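Local atomic coordinates of peptidoglycan D,D-transpeptidase FtsI (Yersinia pestis, PDB entry 6SYN), a protein that probably catalyses D,D-transpeptidation, cross-linking peptidoglycan strands in the periplasm as a class B penicillin-binding protein, and binds a β-lactam-derived ligand in its transpeptidase pocket. Residues A[17-22]-A[110-115]; A[59-64]-A[93-98]; A[119-124]-A[226-231]. All blocks are in the same frame, centred on the assembly; numbering follows the deposited sequence.

Interaction 1: residues A[17-22]-A[110-115]; sequences GMISDR and SRRYYP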
loop_
_atom_site.group_PDB
_atom_site.type_symbol
_atom_site.label_atom_id
_atom_site.label_comp_id
_atom_site.label_asym_id
_atom_site.label_seq_id
_atom_site.Cartn_x
_atom_site.Cartn_y
_atom_site.Cartn_z
ATOM N N GLY A 17 -2.513 -4.454 25.322
ATOM C CA GLY A 17 -3.885 -4.227 24.824
ATOM C C GLY A 17 -4.123 -4.965 23.517
ATOM O O GLY A 17 -3.144 -5.279 22.836
ATOM N N MET A 18 -5.381 -5.235 23.173
ATOM C CA MET A 18 -5.742 -6.056 21.990
ATOM C C MET A 18 -6.041 -5.144 20.792
ATOM O O MET A 18 -6.878 -4.220 20.935
ATOM C CB MET A 18 -6.964 -6.927 22.285
ATOM C CG MET A 18 -7.120 -8.057 21.305
ATOM S SD MET A 18 -8.765 -8.777 21.387
ATOM C CE MET A 18 -9.673 -7.613 20.370
ATOM N N ILE A 19 -5.396 -5.413 19.650
ATOM C CA ILE A 19 -5.667 -4.719 18.356
ATOM C C ILE A 19 -6.692 -5.544 17.577
ATOM O O ILE A 19 -6.420 -6.731 17.305
ATOM C CB ILE A 19 -4.387 -4.498 17.526
ATOM C CG1 ILE A 19 -3.231 -3.962 18.378
ATOM C CG2 ILE A 19 -4.695 -3.595 16.341
ATOM C CD1 ILE A 19 -1.929 -3.798 17.630
ATOM N N SER A 20 -7.818 -4.924 17.227
ATOM C CA SER A 20 -8.899 -5.531 16.416
ATOM C C SER A 20 -9.168 -4.667 15.183
ATOM O O SER A 20 -8.738 -3.502 15.153
ATOM C CB SER A 20 -10.138 -5.698 17.236
ATOM O OG SER A 20 -10.672 -4.428 17.579
ATOM N N ASP A 21 -9.878 -5.236 14.211
ATOM C CA ASP A 21 -10.343 -4.538 12.983
ATOM C C ASP A 21 -11.660 -3.815 13.312
ATOM O O ASP A 21 -12.152 -3.950 14.455
ATOM C CB ASP A 21 -10.414 -5.526 11.809
ATOM C CG ASP A 21 -11.723 -6.292 11.689
ATOM O OD1 ASP A 21 -12.461 -6.364 12.699
ATOM O OD2 ASP A 21 -11.999 -6.806 10.576
ATOM N N ARG A 22 -12.221 -3.096 12.337
ATOM C CA ARG A 22 -13.373 -2.168 12.518
ATOM C C ARG A 22 -14.589 -2.866 13.154
ATOM O O ARG A 22 -15.388 -2.138 13.766
ATOM C CB ARG A 22 -13.734 -1.488 11.191
ATOM C CG ARG A 22 -14.163 -2.412 10.058
ATOM C CD ARG A 22 -14.666 -1.606 8.870
ATOM N NE ARG A 22 -15.542 -0.522 9.316
ATOM C CZ ARG A 22 -15.170 0.742 9.525
ATOM N NH1 ARG A 22 -13.926 1.131 9.312
ATOM N NH2 ARG A 22 -16.053 1.622 9.962
ATOM N N SER A 110 3.804 -13.871 27.900
ATOM C CA SER A 110 2.693 -13.516 26.983
ATOM C C SER A 110 3.272 -13.440 25.568
ATOM O O SER A 110 4.260 -12.709 25.373
ATOM C CB SER A 110 2.021 -12.235 27.414
ATOM O OG SER A 110 1.378 -11.596 26.322
ATOM N N ARG A 111 2.728 -14.231 24.645
ATOM C CA ARG A 111 3.149 -14.229 23.225
ATOM C C ARG A 111 2.256 -13.241 22.480
ATOM O O ARG A 111 1.027 -13.430 22.497
ATOM C CB ARG A 111 3.047 -15.631 22.625
ATOM C CG ARG A 111 3.506 -15.703 21.177
ATOM C CD ARG A 111 3.367 -17.093 20.598
ATOM N NE ARG A 111 3.717 -17.097 19.187
ATOM C CZ ARG A 111 3.731 -18.171 18.405
ATOM N NH1 ARG A 111 3.408 -19.360 18.885
ATOM N NH2 ARG A 111 4.075 -18.055 17.136
ATOM N N ARG A 112 2.845 -12.208 21.886
ATOM C CA ARG A 112 2.117 -11.309 20.964
ATOM C C ARG A 112 1.822 -12.123 19.699
ATOM O O ARG A 112 2.756 -12.326 18.901
ATOM C CB ARG A 112 2.927 -10.031 20.716
ATOM C CG ARG A 112 2.089 -8.822 20.326
ATOM C CD ARG A 112 0.799 -8.702 21.113
ATOM N NE ARG A 112 0.144 -7.439 20.835
ATOM C CZ ARG A 112 -0.967 -7.008 21.421
ATOM N NH1 ARG A 112 -1.471 -5.836 21.069
ATOM N NH2 ARG A 112 -1.566 -7.731 22.354
ATOM N N TYR A 113 0.588 -12.620 19.568
ATOM C CA TYR A 113 0.160 -13.543 18.482
ATOM C C TYR A 113 -0.710 -12.788 17.471
ATOM O O TYR A 113 -1.602 -12.016 17.878
ATOM C CB TYR A 113 -0.550 -14.773 19.055
ATOM C CG TYR A 113 -1.129 -15.675 17.995
ATOM C CD1 TYR A 113 -0.313 -16.479 17.215
ATOM C CD2 TYR A 113 -2.490 -15.685 17.734
ATOM C CE1 TYR A 113 -0.838 -17.282 16.214
ATOM C CE2 TYR A 113 -3.029 -16.477 16.736
ATOM C CZ TYR A 113 -2.202 -17.279 15.972
ATOM O OH TYR A 113 -2.735 -18.066 14.993
ATOM N N TYR A 114 -0.445 -13.015 16.181
ATOM C CA TYR A 114 -1.106 -12.334 15.037
ATOM C C TYR A 114 -1.951 -13.346 14.267
ATOM O O TYR A 114 -1.428 -14.046 13.403
ATOM C CB TYR A 114 -0.055 -11.645 14.161
ATOM C CG TYR A 114 0.844 -10.716 14.934
ATOM C CD1 TYR A 114 0.420 -9.444 15.291
ATOM C CD2 TYR A 114 2.104 -11.124 15.352
ATOM C CE1 TYR A 114 1.235 -8.590 16.021
ATOM C CE2 TYR A 114 2.930 -10.284 16.083
ATOM C CZ TYR A 114 2.491 -9.014 16.419
ATOM O OH TYR A 114 3.285 -8.178 17.146
ATOM N N PRO A 115 -3.274 -13.448 14.551
ATOM C CA PRO A 115 -4.145 -14.422 13.885
ATOM C C PRO A 115 -4.391 -14.172 12.387
ATOM O O PRO A 115 -4.828 -15.097 11.741
ATOM C CB PRO A 115 -5.477 -14.312 14.651
ATOM C CG PRO A 115 -5.105 -13.637 15.947
ATOM C CD PRO A 115 -4.015 -12.667 15.551
#

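Interaction 2: residues A[59-64]-A[93-98]; sequences SDALEI and GDYIRK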
loop_
_atom_site.group_PDB
_atom_site.type_symbol
_atom_site.label_atom_id
_atom_site.label_comp_id
_atom_site.label_asym_id
_atom_site.label_seq_id
_atom_site.Cartn_x
_atom_site.Cartn_y
_atom_site.Cartn_z
ATOM N N SER A 59 16.752 -31.127 19.723
ATOM C CA SER A 59 16.477 -30.926 18.276
ATOM C C SER A 59 15.172 -31.644 17.908
ATOM O O SER A 59 14.242 -30.956 17.438
ATOM C CB SER A 59 17.627 -31.382 17.418
ATOM O OG SER A 59 17.174 -31.770 16.126
ATOM N N ASP A 60 15.106 -32.958 18.152
ATOM C CA ASP A 60 13.961 -33.839 17.780
ATOM C C ASP A 60 12.687 -33.367 18.491
ATOM O O ASP A 60 11.615 -33.390 17.854
ATOM C CB ASP A 60 14.237 -35.309 18.114
ATOM C CG ASP A 60 15.370 -35.947 17.316
ATOM O OD1 ASP A 60 15.513 -35.615 16.117
ATOM O OD2 ASP A 60 16.100 -36.778 17.899
ATOM N N ALA A 61 12.795 -32.964 19.761
ATOM C CA ALA A 61 11.669 -32.483 20.599
ATOM C C ALA A 61 11.182 -31.113 20.114
ATOM O O ALA A 61 9.971 -30.863 20.201
ATOM C CB ALA A 61 12.083 -32.426 22.048
ATOM N N LEU A 62 12.089 -30.252 19.637
ATOM C CA LEU A 62 11.742 -28.918 19.073
ATOM C C LEU A 62 11.336 -29.053 17.601
ATOM O O LEU A 62 10.844 -28.052 17.053
ATOM C CB LEU A 62 12.932 -27.959 19.197
ATOM C CG LEU A 62 13.219 -27.404 20.591
ATOM C CD1 LEU A 62 14.320 -26.354 20.522
ATOM C CD2 LEU A 62 11.970 -26.817 21.230
ATOM N N GLU A 63 11.534 -30.235 17.000
ATOM C CA GLU A 63 11.429 -30.504 15.536
ATOM C C GLU A 63 12.259 -29.465 14.765
ATOM O O GLU A 63 11.749 -28.894 13.775
ATOM C CB GLU A 63 9.974 -30.506 15.059
ATOM C CG GLU A 63 8.940 -30.656 16.158
ATOM C CD GLU A 63 7.521 -30.746 15.623
ATOM O OE1 GLU A 63 7.344 -31.348 14.538
ATOM O OE2 GLU A 63 6.602 -30.205 16.277
ATOM N N ILE A 64 13.488 -29.219 15.218
ATOM C CA ILE A 64 14.466 -28.302 14.565
ATOM C C ILE A 64 15.787 -29.058 14.449
ATOM O O ILE A 64 16.402 -29.354 15.470
ATOM C CB ILE A 64 14.588 -26.987 15.364
ATOM C CG1 ILE A 64 13.270 -26.204 15.333
ATOM C CG2 ILE A 64 15.758 -26.147 14.866
ATOM C CD1 ILE A 64 13.224 -24.985 16.234
ATOM N N GLY A 93 7.783 -29.037 27.072
ATOM C CA GLY A 93 8.421 -28.044 27.964
ATOM C C GLY A 93 9.007 -28.686 29.210
ATOM O O GLY A 93 10.083 -28.247 29.649
ATOM N N ASP A 94 8.333 -29.704 29.749
ATOM C CA ASP A 94 8.772 -30.468 30.947
ATOM C C ASP A 94 9.976 -31.347 30.579
ATOM O O ASP A 94 10.859 -31.518 31.440
ATOM C CB ASP A 94 7.615 -31.293 31.522
ATOM C CG ASP A 94 7.767 -31.647 32.991
ATOM O OD1 ASP A 94 7.909 -30.707 33.811
ATOM O OD2 ASP A 94 7.739 -32.858 33.304
ATOM N N TYR A 95 10.004 -31.888 29.357
ATOM C CA TYR A 95 11.026 -32.855 28.868
ATOM C C TYR A 95 12.335 -32.111 28.579
ATOM O O TYR A 95 13.405 -32.655 28.905
ATOM C CB TYR A 95 10.467 -33.615 27.658
ATOM C CG TYR A 95 11.402 -34.532 26.907
ATOM C CD1 TYR A 95 11.557 -35.864 27.264
ATOM C CD2 TYR A 95 12.062 -34.092 25.770
ATOM C CE1 TYR A 95 12.378 -36.717 26.540
ATOM C CE2 TYR A 95 12.886 -34.931 25.034
ATOM C CZ TYR A 95 13.044 -36.251 25.418
ATOM O OH TYR A 95 13.856 -37.071 24.689
ATOM N N ILE A 96 12.248 -30.909 28.000
ATOM C CA ILE A 96 13.418 -30.021 27.716
ATOM C C ILE A 96 14.022 -29.558 29.048
ATOM O O ILE A 96 15.253 -29.498 29.138
ATOM C CB ILE A 96 13.029 -28.825 26.823
ATOM C CG1 ILE A 96 12.498 -29.273 25.457
ATOM C CG2 ILE A 96 14.202 -27.866 26.673
ATOM C CD1 ILE A 96 11.722 -28.203 24.711
ATOM N N ARG A 97 13.183 -29.223 30.032
ATOM C CA ARG A 97 13.619 -28.839 31.405
ATOM C C ARG A 97 14.451 -29.983 32.011
ATOM O O ARG A 97 15.531 -29.698 32.570
ATOM C CB ARG A 97 12.397 -28.507 32.271
ATOM C CG ARG A 97 12.712 -27.821 33.595
ATOM C CD ARG A 97 11.479 -27.692 34.477
ATOM N NE ARG A 97 10.382 -27.041 33.767
ATOM C CZ ARG A 97 10.146 -25.726 33.734
ATOM N NH1 ARG A 97 10.920 -24.876 34.394
ATOM N NH2 ARG A 97 9.123 -25.266 33.030
ATOM N N LYS A 98 13.977 -31.228 31.874
ATOM C CA LYS A 98 14.547 -32.444 32.522
ATOM C C LYS A 98 15.828 -32.887 31.803
ATOM O O LYS A 98 16.507 -33.798 32.330
ATOM C CB LYS A 98 13.507 -33.572 32.544
ATOM C CG LYS A 98 12.854 -33.809 33.900
ATOM C CD LYS A 98 11.352 -33.973 33.852
ATOM C CE LYS A 98 10.637 -33.003 34.768
ATOM N NZ LYS A 98 10.692 -33.432 36.183
#

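Interaction 3: residues A[119-124]-A[226-231]; sequences VMAHII and YNPNNL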
loop_
_atom_site.group_PDB
_atom_site.type_symbol
_atom_site.label_atom_id
_atom_site.label_comp_id
_atom_site.label_asym_id
_atom_site.label_seq_id
_atom_site.Cartn_x
_atom_site.Cartn_y
_atom_site.Cartn_z
ATOM N N VAL A 119 -0.821 -11.170 6.316
ATOM C CA VAL A 119 -1.855 -10.343 5.613
ATOM C C VAL A 119 -1.879 -8.917 6.197
ATOM O O VAL A 119 -1.836 -7.962 5.399
ATOM C CB VAL A 119 -3.238 -11.029 5.671
ATOM C CG1 VAL A 119 -4.342 -10.189 5.043
ATOM C CG2 VAL A 119 -3.216 -12.411 5.032
ATOM N N MET A 120 -1.949 -8.771 7.526
ATOM C CA MET A 120 -1.961 -7.454 8.226
ATOM C C MET A 120 -0.530 -7.037 8.599
ATOM O O MET A 120 -0.376 -5.926 9.131
ATOM C CB MET A 120 -2.774 -7.496 9.527
ATOM C CG MET A 120 -4.248 -7.853 9.378
ATOM S SD MET A 120 -5.371 -6.500 8.897
ATOM C CE MET A 120 -4.593 -5.068 9.642
ATOM N N ALA A 121 0.471 -7.895 8.366
ATOM C CA ALA A 121 1.817 -7.795 8.984
ATOM C C ALA A 121 2.311 -6.342 8.955
ATOM O O ALA A 121 2.730 -5.838 10.005
ATOM C CB ALA A 121 2.787 -8.718 8.292
ATOM N N HIS A 122 2.250 -5.693 7.794
ATOM C CA HIS A 122 2.813 -4.338 7.565
ATOM C C HIS A 122 2.055 -3.294 8.400
ATOM O O HIS A 122 2.727 -2.411 8.964
ATOM C CB HIS A 122 2.843 -4.033 6.063
ATOM C CG HIS A 122 3.867 -4.838 5.336
ATOM N ND1 HIS A 122 5.224 -4.568 5.439
ATOM C CD2 HIS A 122 3.750 -5.911 4.525
ATOM C CE1 HIS A 122 5.896 -5.435 4.709
ATOM N NE2 HIS A 122 5.014 -6.272 4.139
ATOM N N ILE A 123 0.726 -3.405 8.499
ATOM C CA ILE A 123 -0.158 -2.471 9.269
ATOM C C ILE A 123 0.127 -2.608 10.772
ATOM O O ILE A 123 0.336 -1.586 11.437
ATOM C CB ILE A 123 -1.648 -2.750 8.984
ATOM C CG1 ILE A 123 -1.974 -2.631 7.493
ATOM C CG2 ILE A 123 -2.534 -1.852 9.843
ATOM C CD1 ILE A 123 -3.451 -2.544 7.177
ATOM N N ILE A 124 0.075 -3.838 11.282
ATOM C CA ILE A 124 0.171 -4.164 12.733
ATOM C C ILE A 124 1.631 -4.027 13.160
ATOM O O ILE A 124 1.900 -3.288 14.120
ATOM C CB ILE A 124 -0.366 -5.580 13.021
ATOM C CG1 ILE A 124 -1.777 -5.795 12.463
ATOM C CG2 ILE A 124 -0.294 -5.880 14.509
ATOM C CD1 ILE A 124 -2.854 -4.971 13.132
ATOM N N TYR A 226 5.878 -10.695 5.201
ATOM C CA TYR A 226 6.678 -11.531 6.129
ATOM C C TYR A 226 5.718 -12.183 7.115
ATOM O O TYR A 226 4.597 -11.666 7.271
ATOM C CB TYR A 226 7.744 -10.704 6.855
ATOM C CG TYR A 226 7.256 -9.720 7.891
ATOM C CD1 TYR A 226 7.034 -10.103 9.203
ATOM C CD2 TYR A 226 7.077 -8.384 7.577
ATOM C CE1 TYR A 226 6.616 -9.197 10.166
ATOM C CE2 TYR A 226 6.657 -7.465 8.524
ATOM C CZ TYR A 226 6.429 -7.869 9.826
ATOM O OH TYR A 226 6.019 -6.953 10.750
ATOM N N ASN A 227 6.147 -13.270 7.755
ATOM C CA ASN A 227 5.358 -13.938 8.819
ATOM C C ASN A 227 5.804 -13.400 10.179
ATOM O O ASN A 227 6.941 -13.613 10.595
ATOM C CB ASN A 227 5.439 -15.461 8.721
ATOM C CG ASN A 227 4.438 -16.155 9.623
ATOM O OD1 ASN A 227 3.675 -15.511 10.345
ATOM N ND2 ASN A 227 4.428 -17.477 9.582
ATOM N N PRO A 228 4.911 -12.690 10.909
ATOM C CA PRO A 228 5.260 -12.063 12.184
ATOM C C PRO A 228 5.145 -13.012 13.383
ATOM O O PRO A 228 5.483 -12.609 14.471
ATOM C CB PRO A 228 4.211 -10.949 12.300
ATOM C CG PRO A 228 2.983 -11.535 11.635
ATOM C CD PRO A 228 3.508 -12.446 10.544
ATOM N N ASN A 229 4.682 -14.241 13.146
ATOM C CA ASN A 229 4.396 -15.250 14.196
ATOM C C ASN A 229 5.590 -16.194 14.388
ATOM O O ASN A 229 5.704 -16.751 15.493
ATOM C CB ASN A 229 3.142 -16.060 13.859
ATOM C CG ASN A 229 1.857 -15.282 14.044
ATOM O OD1 ASN A 229 1.699 -14.550 15.018
ATOM N ND2 ASN A 229 0.923 -15.453 13.123
ATOM N N ASN A 230 6.446 -16.368 13.374
ATOM C CA ASN A 230 7.433 -17.484 13.335
ATOM C C ASN A 230 8.801 -17.005 13.844
ATOM O O ASN A 230 8.932 -15.806 14.159
ATOM C CB ASN A 230 7.463 -18.157 11.957
ATOM C CG ASN A 230 8.121 -17.341 10.862
ATOM O OD1 ASN A 230 8.330 -17.848 9.761
ATOM N ND2 ASN A 230 8.446 -16.088 11.142
ATOM N N LEU A 231 9.760 -17.934 13.953
ATOM C CA LEU A 231 11.135 -17.708 14.487
ATOM C C LEU A 231 12.063 -17.205 13.371
ATOM O O LEU A 231 13.058 -16.528 13.702
ATOM C CB LEU A 231 11.654 -19.028 15.067
ATOM C CG LEU A 231 10.858 -19.587 16.244
ATOM C CD1 LEU A 231 10.991 -21.103 16.313
ATOM C CD2 LEU A 231 11.298 -18.941 17.549
#

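Interaction 1: residues A[17-22]-A[110-115]
Arg112, near the end of strand 104-113, brings its guanidinium to the carbonyl oxygen of Gly17, just ahead of strand 19-20. Both strands pair antiparallel with strand 26-38 in the mixed sheet of the N-terminal, non-catalytic part of this class B penicillin-binding protein. Their own backbones stay well apart, with Met18 CA and Arg112 CA separated by 9.5 Å, so a long side chain spans the distance.

The polar part is a forked hydrogen bond onto one acceptor. Gly17 O lies at the edge of the guanidinium, near its plane, and takes a bond from Arg112 NH1 at an N-H...O angle of 148°; the modelled separation is very short and at this resolution doubtful in detail. The second prong, from Arg112 NH2 to Gly17 O, measures 3.0 Å but is weak, bent to 127°. Arg112 CG stands anti to the backbone N, and a bend at chi2 (41°) turns the rest of the chain toward Gly17. NE, for its part, forms a salt bridge with Glu138 OE2, an oxygen that is also hydrogen-bonded to Tyr114 OH. Carbonyl and carboxylate grip different nitrogens, which would limit rotation of the guanidinium, and the nearby carboxylate probably balances its buried charge.

The apolar part belongs to Ile19, whose side chain crosses Arg112 at about a right angle and otherwise packs against Val137, Leu179 and Ile124. It approaches the guanidinium obliquely, with Ile19 CG1 3.7 Å from Arg112 NH1 and Ile19 CD1 4.0 Å from that same nitrogen.

Interaction 2: residues A[59-64]-A[93-98]
Tyr95 supplies the one flat group that touches across the contact: its ring receives the methyl of Ala61 obliquely, along the CD2-CE2 side. Ala61 CB is 4.0 Å from Tyr95 CE2 and 4.1 Å from Tyr95 CD2, so the methyl rests against that bond and not over the ring centre. Tyr95 CG is anti to the backbone N (chi1 173°), which carries the ring out alongside helix 54-62, where it also meets Ala57.

The second meeting is between branched aliphatic chains. Leu62 CD2 touches Ile96 CD1 at 3.8 Å, methyl against methyl, and the two side chains cross at about a right angle. Ile96 goes deeper than its neighbour Tyr95: it packs on Leu58 of helix 54-62 and on Ile104 and Leu106 of strand 104-113, wedged between helix and sheet. Here helices 54-62 and 90-97 come together, with Ala61 CA 7.7 Å from Ile96 CA, the small alanine facing the other helix.

Just past the contact, helix 54-62 ends in a Schellman motif. Glu63 has positive phi, Ile64 N returns to Ser59 O, and Glu63 N bonds weakly to Asp60 O. Ser59 OG adds a hydrogen bond to Ile64 O, 2.6 Å long, arriving from above the carbonyl plane.

Everything that meets between the two segments is carbon, so cohesion rests on dispersion and on hiding apolar surface from water, with no directional bond between the two segments.

Interaction 3: residues A[119-124]-A[226-231]
Ala121, in the short helix 121-124, sets its methyl over one face of the Tyr226 ring. This is a CH-pi contact: Ala121 CB is 4.1 Å from the ring centroid, 13° off the ring normal. The same CB lies 3.6 Å from Tyr226 O and also reaches Pro228 CG more loosely, at 4.4 Å, so one small methyl meets both residues. Tyr226 OH stands near Ala121 O without bonding to it.

His122 follows and takes the ring from another direction. The edge of Tyr226 is turned toward the face of His122 in a T-shaped pair, with centroids 5.7 Å apart and planes at 83°; Tyr226 CE2 sits above the imidazole, toward its rim. A weak hydrogen bond from His122 NE2 to Pro224 O links the imidazole to the chain leading into 226-231. Tyr226 chi1 of 70° folds the phenol back between its own N and carbonyl carbon, toward the helix.

Further on, Ile123 and Ile124 turn to other neighbours. Ile123 packs on Met220 of strand 217-223 and Gln186 of helix 183-199, and Ile124 on Leu27 and Ala28 of strand 26-38, placing this short helix between the N-terminal sheet and the transpeptidase domain.

Overall arrangement
Interactions 1 and 3 are direct neighbours, their centres about 11 Å apart. Tyr114 O probably accepts a hydrogen bond from Asn229 ND2 at 2.8 Å, and Tyr114 CE1 packs 3.5 Å from Ile124 CG2, continuing the contacts from the N-terminal sheet to the loop of the transpeptidase domain. Interaction 2 has its centre about 28 Å from that of interaction 1 and about 26 Å from that of interaction 3; its nearest atoms come within about 12 Å and about 4 Å of them, without touching. Along the chain it is nested within the loop that interaction 1 closes, and strand 104-113 connects the two regions. None of the six segments contributes to the ligand pocket, which includes Ser252, Lys255, Ser304 and Thr442.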